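Local coordinates for acetyl xylan esterase (Paenibacillus sp. R4, PDB 6AGQ), which probably removes acetyl groups from acetylated xylan, as a cold-active esterase of the alpha/beta-hydrolase clan, at residues S85-V90 against A176-V181; R163-V168 against D198-L203. All blocks are in the same frame, centred on the assembly; numbering follows the deposited sequence.

Overall arrangement
Both contacts belong to the alpha/beta-hydrolase core and lie with their centres about 8 Å apart. Contact 1 pairs two neighbouring parallel strands of the central sheet, 86-92 and 179-184; contact 2 joins helix 153-170, which packs on that sheet, to the loop leading into strand 203-207. Along the chain the segments alternate: 85-90, then 163-168, 176-181 and 198-203. The two contacts meet where strand 203-207 begins, beside 179-184, with K202 N close enough to I179 O for a probable hydrogen bond. Strand 179-184 runs on toward S185, in a GxSxG pattern consistent with the nucleophile elbow of this clan, so contact 1 includes the strand that leads into that turn.

Contact 1. Residues S85-V90 against A176-V181; sequences SLPVLV and ASRIAV
P87 lays its ring over one face of the R178 guanidinium, with P87 CG 3.7 Å above the plane and over its centre. The two side chains run alongside each other, and the bend of the arginine at chi3 (63°) brings the flat group over the proline. Polar partners hold its rim: NE donates to the backbone O of L321, and one water bridges R178 NH1 and S85 O, 2.7 Å from each. From R178 on, the backbones run in parallel register. V88 N donates to R178 O at 2.9 Å, A180 N returns a bond to V88 O, and V90 N reaches A180 O at 2.8 Å. All three are fairly straight, and CA-H...O contacts, such as I179 CA to V88 O, fill the intervals. These are adjacent strands of the parallel part of the alpha/beta-hydrolase sheet, flanked by 114-118 and 203-207. On one face V88, I179, V90 and V181 turn to helix 153-170, V88 and V90 touching V168 and I179 touching C169; V88 CG1 sits between the backbone N and carbonyl carbon (chi1 67°), which presses it against I179 CG1 at 3.5 Å. V90 CB and V181 CG1 meet more loosely, 4.3 Å apart. L89 and A180 occupy the other face, where A180 packs on L203 and L205 of the next strand.

Contact 2. Residues R163-V168 against D198-L203; sequences RALDFV and DSRPKL
R200 reaches across to D166 of the helix while gripping D198 of its own loop. Its side-on hold on D198 uses two nitrogens: NE meets the syn lone pair of D198 OD2 at 2.7 Å, almost straight (175°) and in the guanidinium plane, while NH2 reaches D198 OD1 at 2.9 Å from above the carboxylate plane. The backbone N of R200 also donates to D198 OD2, closing an Asx turn; this one oxygen takes two donors, and the turn is likely to steady the carboxylate for the arginine. Across the contact, D166 OD1 lies at the guanidinium edge and accepts from R200 NH2 at 3.0 Å; the bond from R200 NH1 is weak. Here the carboxylate and guanidinium planes are 50° apart, and D166 OD1 takes both bonds on the D166 side, while R200 NH2 is shared between D166 OD1 and D198 OD1. The arginine thus sits between two acids whose like charges it probably offsets.

A leucine in place of R200 would probably leave D166 and D198 without their shared cation and let the D198 carboxylate turn more freely.

Beneath the polar network comes L165. Its CB lies 3.7 Å over one face of the R200 guanidinium, offset toward the rim. With CG anti to the carbonyl carbon (chi1 -48°), the leucine extends to D198, where L165 CD1 touches D198 CG at 3.6 Å and also approaches P201 CG at 4.1 Å.

The salt-bridge network therefore ties helix 153-170 to the loop that carries the chain from helix 186-197 into strand 203-207. L165 also packs on Y92 of strand 86-92 and V181 of strand 179-184, while A164, F167 and V168 pack on strand 114-118, A164 and F167 also on 55-63, and V168 on 86-92.

Contact 1. Residues S85-V90 against A176-V181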
ATOM      1  N   SER A  85     -28.327  44.142  12.489  1.00 31.85           N
ATOM      2  CA  SER A  85     -28.427  44.192  11.017  1.00 35.88           C
ATOM      3  C   SER A  85     -27.709  43.053  10.248  1.00 34.90           C
ATOM      4  O   SER A  85     -28.161  42.656   9.171  1.00 38.13           O
ATOM      5  CB  SER A  85     -27.923  45.536  10.485  1.00 36.44           C
ATOM      6  OG  SER A  85     -26.521  45.707  10.714  1.00 37.55           O
ATOM      7  N   LEU A  86     -26.635  42.522  10.803  1.00 31.45           N
ATOM      8  CA  LEU A  86     -25.784  41.617  10.067  1.00 34.89           C
ATOM      9  C   LEU A  86     -26.220  40.188  10.291  1.00 30.73           C
ATOM     10  O   LEU A  86     -26.228  39.722  11.446  1.00 29.33           O
ATOM     11  CB  LEU A  86     -24.297  41.735  10.498  1.00 35.01           C
ATOM     12  CG  LEU A  86     -23.586  43.042  10.179  1.00 32.00           C
ATOM     13  CD1 LEU A  86     -22.126  42.936  10.532  1.00 33.79           C
ATOM     14  CD2 LEU A  86     -23.698  43.443   8.721  1.00 34.62           C
ATOM     15  N   PRO A  87     -26.493  39.462   9.211  1.00 28.51           N
ATOM     16  CA  PRO A  87     -26.596  37.997   9.387  1.00 28.83           C
ATOM     17  C   PRO A  87     -25.265  37.371   9.826  1.00 26.44           C
ATOM     18  O   PRO A  87     -24.225  38.035   9.788  1.00 26.92           O
ATOM     19  CB  PRO A  87     -27.089  37.488   8.017  1.00 30.95           C
ATOM     20  CG  PRO A  87     -26.924  38.628   7.051  1.00 32.33           C
ATOM     21  CD  PRO A  87     -26.684  39.895   7.814  1.00 31.70           C
ATOM     22  N   VAL A  88     -25.294  36.143  10.331  1.00 26.29           N
ATOM     23  CA  VAL A  88     -24.082  35.571  10.910  1.00 25.34           C
ATOM     24  C   VAL A  88     -23.962  34.080  10.626  1.00 25.34           C
ATOM     25  O   VAL A  88     -24.924  33.370  10.654  1.00 26.72           O
ATOM     26  CB  VAL A  88     -23.906  35.879  12.432  1.00 25.01           C
ATOM     27  CG1 VAL A  88     -24.941  35.220  13.308  1.00 25.85           C
ATOM     28  CG2 VAL A  88     -22.545  35.453  12.951  1.00 27.92           C
ATOM     29  N   LEU A  89     -22.732  33.646  10.363  1.00 26.13           N
ATOM     30  CA  LEU A  89     -22.398  32.264  10.144  1.00 28.78           C
ATOM     31  C   LEU A  89     -21.402  31.776  11.218  1.00 28.24           C
ATOM     32  O   LEU A  89     -20.350  32.402  11.508  1.00 29.60           O
ATOM     33  CB  LEU A  89     -21.843  32.123   8.738  1.00 31.39           C
ATOM     34  CG  LEU A  89     -21.720  30.693   8.250  1.00 36.34           C
ATOM     35  CD1 LEU A  89     -22.050  30.639   6.779  1.00 39.14           C
ATOM     36  CD2 LEU A  89     -20.334  30.110   8.546  1.00 37.97           C
ATOM     37  N   VAL A  90     -21.729  30.659  11.827  1.00 25.46           N
ATOM     38  CA  VAL A  90     -20.802  30.025  12.795  1.00 23.89           C
ATOM     39  C   VAL A  90     -20.275  28.762  12.175  1.00 22.94           C
ATOM     40  O   VAL A  90     -21.045  27.824  11.793  1.00 21.68           O
ATOM     41  CB  VAL A  90     -21.520  29.780  14.163  1.00 22.98           C
ATOM     42  CG1 VAL A  90     -20.619  29.052  15.130  1.00 21.54           C
ATOM     43  CG2 VAL A  90     -21.939  31.113  14.795  1.00 22.52           C
ATOM     44  N   ALA A 176     -29.857  38.247  15.376  1.00 33.78           N
ATOM     45  CA  ALA A 176     -29.988  36.949  16.020  1.00 34.69           C
ATOM     46  C   ALA A 176     -31.071  36.067  15.348  1.00 31.53           C
ATOM     47  O   ALA A 176     -31.042  34.832  15.465  1.00 28.79           O
ATOM     48  CB  ALA A 176     -30.286  37.150  17.522  1.00 38.04           C
ATOM     49  N   SER A 177     -31.954  36.674  14.563  1.00 30.08           N
ATOM     50  CA  SER A 177     -32.865  35.870  13.726  1.00 30.42           C
ATOM     51  C   SER A 177     -32.252  35.412  12.360  1.00 27.68           C
ATOM     52  O   SER A 177     -32.933  34.774  11.545  1.00 31.04           O
ATOM     53  CB  SER A 177     -34.199  36.633  13.556  1.00 32.00           C
ATOM     54  OG  SER A 177     -34.028  37.725  12.658  1.00 34.88           O
ATOM     55  N   ARG A 178     -30.978  35.719  12.097  1.00 25.74           N
ATOM     56  CA  ARG A 178     -30.352  35.310  10.857  1.00 26.43           C
ATOM     57  C   ARG A 178     -29.016  34.619  11.126  1.00 23.87           C
ATOM     58  O   ARG A 178     -27.982  35.088  10.680  1.00 24.61           O
ATOM     59  CB  ARG A 178     -30.241  36.540   9.887  1.00 26.26           C
ATOM     60  CG  ARG A 178     -31.616  37.148   9.634  1.00 31.47           C
ATOM     61  CD  ARG A 178     -31.593  38.342   8.679  1.00 31.14           C
ATOM     62  NE  ARG A 178     -31.128  37.959   7.366  1.00 32.95           N
ATOM     63  CZ  ARG A 178     -30.686  38.801   6.441  1.00 38.91           C
ATOM     64  NH1 ARG A 178     -30.690  40.118   6.656  1.00 44.43           N
ATOM     65  NH2 ARG A 178     -30.250  38.331   5.277  1.00 39.08           N
ATOM     66  N   ILE A 179     -29.052  33.513  11.869  1.00 25.55           N
ATOM     67  CA  ILE A 179     -27.857  32.728  12.192  1.00 27.57           C
ATOM     68  C   ILE A 179     -27.814  31.392  11.406  1.00 26.68           C
ATOM     69  O   ILE A 179     -28.805  30.651  11.398  1.00 24.01           O
ATOM     70  CB  ILE A 179     -27.840  32.369  13.672  1.00 30.02           C
ATOM     71  CG1 ILE A 179     -27.831  33.628  14.554  1.00 33.64           C
ATOM     72  CG2 ILE A 179     -26.646  31.465  14.029  1.00 29.12           C
ATOM     73  CD1 ILE A 179     -28.132  33.285  16.018  1.00 33.63           C
ATOM     74  N   ALA A 180     -26.677  31.093  10.771  1.00 21.07           N
ATOM     75  CA  ALA A 180     -26.449  29.796  10.156  1.00 23.60           C
ATOM     76  C   ALA A 180     -25.268  29.113  10.827  1.00 24.80           C
ATOM     77  O   ALA A 180     -24.351  29.795  11.303  1.00 26.29           O
ATOM     78  CB  ALA A 180     -26.195  29.926   8.684  1.00 24.62           C
ATOM     79  N   VAL A 181     -25.339  27.789  10.911  1.00 23.44           N
ATOM     80  CA  VAL A 181     -24.286  26.926  11.523  1.00 22.30           C
ATOM     81  C   VAL A 181     -23.772  25.988  10.438  1.00 22.88           C
ATOM     82  O   VAL A 181     -24.579  25.450   9.660  1.00 26.81           O
ATOM     83  CB  VAL A 181     -24.751  26.189  12.801  1.00 22.89           C
ATOM     84  CG1 VAL A 181     -24.911  27.145  13.988  1.00 22.80           C
ATOM     85  CG2 VAL A 181     -26.055  25.476  12.593  1.00 27.03           C
TER
HETATM   86  O   HOH W   1     -30.605  41.531   8.946  1.00 34.66           O

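Contact 2. Residues R163-V168 against D198-L203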
ATOM      1  N   ARG A 163     -22.510  27.995  23.326  1.00 26.12           N
ATOM      2  CA  ARG A 163     -21.959  29.250  23.798  1.00 26.95           C
ATOM      3  C   ARG A 163     -21.357  30.123  22.672  1.00 24.47           C
ATOM      4  O   ARG A 163     -21.356  31.350  22.822  1.00 24.89           O
ATOM      5  CB  ARG A 163     -20.984  28.979  24.943  1.00 27.84           C
ATOM      6  CG  ARG A 163     -21.724  28.488  26.166  1.00 26.93           C
ATOM      7  CD  ARG A 163     -20.806  27.828  27.161  1.00 26.80           C
ATOM      8  NE  ARG A 163     -20.059  28.820  27.934  1.00 28.21           N
ATOM      9  CZ  ARG A 163     -20.520  29.524  28.957  1.00 28.77           C
ATOM     10  NH1 ARG A 163     -21.782  29.373  29.421  1.00 26.61           N
ATOM     11  NH2 ARG A 163     -19.682  30.376  29.552  1.00 27.55           N
ATOM     12  N   ALA A 164     -20.909  29.540  21.558  1.00 20.67           N
ATOM     13  CA  ALA A 164     -20.622  30.325  20.351  1.00 21.77           C
ATOM     14  C   ALA A 164     -21.858  31.078  19.809  1.00 24.20           C
ATOM     15  O   ALA A 164     -21.763  32.166  19.292  1.00 24.59           O
ATOM     16  CB  ALA A 164     -20.022  29.448  19.269  1.00 22.35           C
ATOM     17  N   LEU A 165     -23.037  30.500  19.937  1.00 26.35           N
ATOM     18  CA  LEU A 165     -24.266  31.232  19.555  1.00 27.55           C
ATOM     19  C   LEU A 165     -24.548  32.352  20.560  1.00 30.06           C
ATOM     20  O   LEU A 165     -24.977  33.410  20.140  1.00 29.83           O
ATOM     21  CB  LEU A 165     -25.474  30.324  19.485  1.00 24.84           C
ATOM     22  CG  LEU A 165     -25.296  29.029  18.701  1.00 28.74           C
ATOM     23  CD1 LEU A 165     -26.486  28.087  18.941  1.00 30.80           C
ATOM     24  CD2 LEU A 165     -25.049  29.309  17.225  1.00 31.14           C
ATOM     25  N   ASP A 166     -24.282  32.133  21.861  1.00 34.41           N
ATOM     26  CA  ASP A 166     -24.336  33.214  22.905  1.00 33.67           C
ATOM     27  C   ASP A 166     -23.351  34.330  22.539  1.00 29.35           C
ATOM     28  O   ASP A 166     -23.651  35.492  22.721  1.00 27.73           O
ATOM     29  CB  ASP A 166     -23.933  32.755  24.369  1.00 36.70           C
ATOM     30  CG  ASP A 166     -24.850  31.641  24.988  1.00 42.42           C
ATOM     31  OD1 ASP A 166     -25.945  31.376  24.468  1.00 46.54           O
ATOM     32  OD2 ASP A 166     -24.456  31.030  26.036  1.00 47.13           O
ATOM     33  N   PHE A 167     -22.152  33.976  22.096  1.00 25.87           N
ATOM     34  CA  PHE A 167     -21.187  35.018  21.693  1.00 28.27           C
ATOM     35  C   PHE A 167     -21.703  35.836  20.506  1.00 27.50           C
ATOM     36  O   PHE A 167     -21.728  37.085  20.589  1.00 24.69           O
ATOM     37  CB  PHE A 167     -19.811  34.486  21.341  1.00 29.30           C
ATOM     38  CG  PHE A 167     -18.865  35.558  20.821  1.00 31.73           C
ATOM     39  CD1 PHE A 167     -18.206  36.410  21.699  1.00 32.72           C
ATOM     40  CD2 PHE A 167     -18.674  35.744  19.422  1.00 30.32           C
ATOM     41  CE1 PHE A 167     -17.369  37.415  21.204  1.00 34.15           C
ATOM     42  CE2 PHE A 167     -17.825  36.724  18.917  1.00 30.73           C
ATOM     43  CZ  PHE A 167     -17.163  37.564  19.805  1.00 31.74           C
ATOM     44  N   VAL A 168     -22.109  35.187  19.413  1.00 25.95           N
ATOM     45  CA  VAL A 168     -22.538  35.991  18.291  1.00 28.36           C
ATOM     46  C   VAL A 168     -23.769  36.810  18.638  1.00 30.23           C
ATOM     47  O   VAL A 168     -23.880  37.947  18.161  1.00 29.88           O
ATOM     48  CB  VAL A 168     -22.690  35.244  16.936  1.00 29.25           C
ATOM     49  CG1 VAL A 168     -21.347  34.684  16.509  1.00 31.14           C
ATOM     50  CG2 VAL A 168     -23.791  34.188  16.905  1.00 27.34           C
ATOM     51  N   ASP A 198     -30.499  24.000  20.219  1.00 30.15           N
ATOM     52  CA  ASP A 198     -30.782  25.421  20.360  1.00 33.60           C
ATOM     53  C   ASP A 198     -31.748  25.851  19.317  1.00 32.87           C
ATOM     54  O   ASP A 198     -31.575  25.483  18.166  1.00 40.51           O
ATOM     55  CB  ASP A 198     -29.471  26.231  20.200  1.00 33.57           C
ATOM     56  CG  ASP A 198     -29.550  27.625  20.832  1.00 36.03           C
ATOM     57  OD1 ASP A 198     -29.231  27.746  22.039  1.00 40.09           O
ATOM     58  OD2 ASP A 198     -29.920  28.617  20.139  1.00 38.26           O
ATOM     59  N   SER A 199     -32.717  26.674  19.688  1.00 37.23           N
ATOM     60  CA  SER A 199     -33.746  27.179  18.747  1.00 38.63           C
ATOM     61  C   SER A 199     -33.346  28.321  17.854  1.00 36.38           C
ATOM     62  O   SER A 199     -34.150  28.710  17.013  1.00 35.49           O
ATOM     63  CB  SER A 199     -34.975  27.721  19.487  1.00 38.31           C
ATOM     64  OG  SER A 199     -35.466  26.783  20.379  1.00 45.92           O
ATOM     65  N   ARG A 200     -32.208  28.945  18.106  1.00 33.84           N
ATOM     66  CA  ARG A 200     -31.891  30.224  17.442  1.00 36.25           C
ATOM     67  C   ARG A 200     -31.461  30.099  15.952  1.00 33.35           C
ATOM     68  O   ARG A 200     -31.825  30.970  15.147  1.00 33.46           O
ATOM     69  CB  ARG A 200     -30.864  31.061  18.243  1.00 36.55           C
ATOM     70  CG  ARG A 200     -31.459  31.746  19.498  1.00 37.62           C
ATOM     71  CD  ARG A 200     -30.382  32.253  20.460  1.00 41.03           C
ATOM     72  NE  ARG A 200     -29.528  31.166  21.026  1.00 39.83           N
ATOM     73  CZ  ARG A 200     -28.531  31.340  21.898  1.00 40.39           C
ATOM     74  NH1 ARG A 200     -28.228  32.545  22.346  1.00 44.01           N
ATOM     75  NH2 ARG A 200     -27.821  30.298  22.340  1.00 43.40           N
ATOM     76  N   PRO A 201     -30.655  29.081  15.598  1.00 32.24           N
ATOM     77  CA  PRO A 201     -30.166  28.996  14.218  1.00 31.34           C
ATOM     78  C   PRO A 201     -31.295  28.826  13.233  1.00 30.28           C
ATOM     79  O   PRO A 201     -32.210  28.055  13.475  1.00 28.56           O
ATOM     80  CB  PRO A 201     -29.264  27.755  14.227  1.00 32.96           C
ATOM     81  CG  PRO A 201     -28.931  27.529  15.646  1.00 32.26           C
ATOM     82  CD  PRO A 201     -30.092  28.002  16.434  1.00 31.32           C
ATOM     83  N   LYS A 202     -31.254  29.613  12.157  1.00 28.16           N
ATOM     84  CA  LYS A 202     -32.228  29.563  11.123  1.00 29.12           C
ATOM     85  C   LYS A 202     -31.863  28.569   9.989  1.00 26.97           C
ATOM     86  O   LYS A 202     -32.763  27.953   9.390  1.00 24.35           O
ATOM     87  CB  LYS A 202     -32.340  30.934  10.569  1.00 29.93           C
ATOM     88  CG  LYS A 202     -33.493  31.101   9.657  1.00 30.46           C
ATOM     89  CD  LYS A 202     -33.331  32.421   8.966  1.00 32.62           C
ATOM     90  CE  LYS A 202     -34.569  32.733   8.163  1.00 36.57           C
ATOM     91  NZ  LYS A 202     -34.413  34.123   7.663  1.00 38.30           N
ATOM     92  N   LEU A 203     -30.569  28.440   9.713  1.00 25.13           N
ATOM     93  CA  LEU A 203     -30.049  27.508   8.731  1.00 29.94           C
ATOM     94  C   LEU A 203     -29.012  26.581   9.353  1.00 27.92           C
ATOM     95  O   LEU A 203     -28.269  27.006  10.218  1.00 27.80           O
ATOM     96  CB  LEU A 203     -29.349  28.261   7.610  1.00 30.52           C
ATOM     97  CG  LEU A 203     -30.053  28.711   6.383  1.00 34.06           C
ATOM     98  CD1 LEU A 203     -31.429  29.224   6.659  1.00 38.50           C
ATOM     99  CD2 LEU A 203     -29.215  29.731   5.661  1.00 34.89           C
TER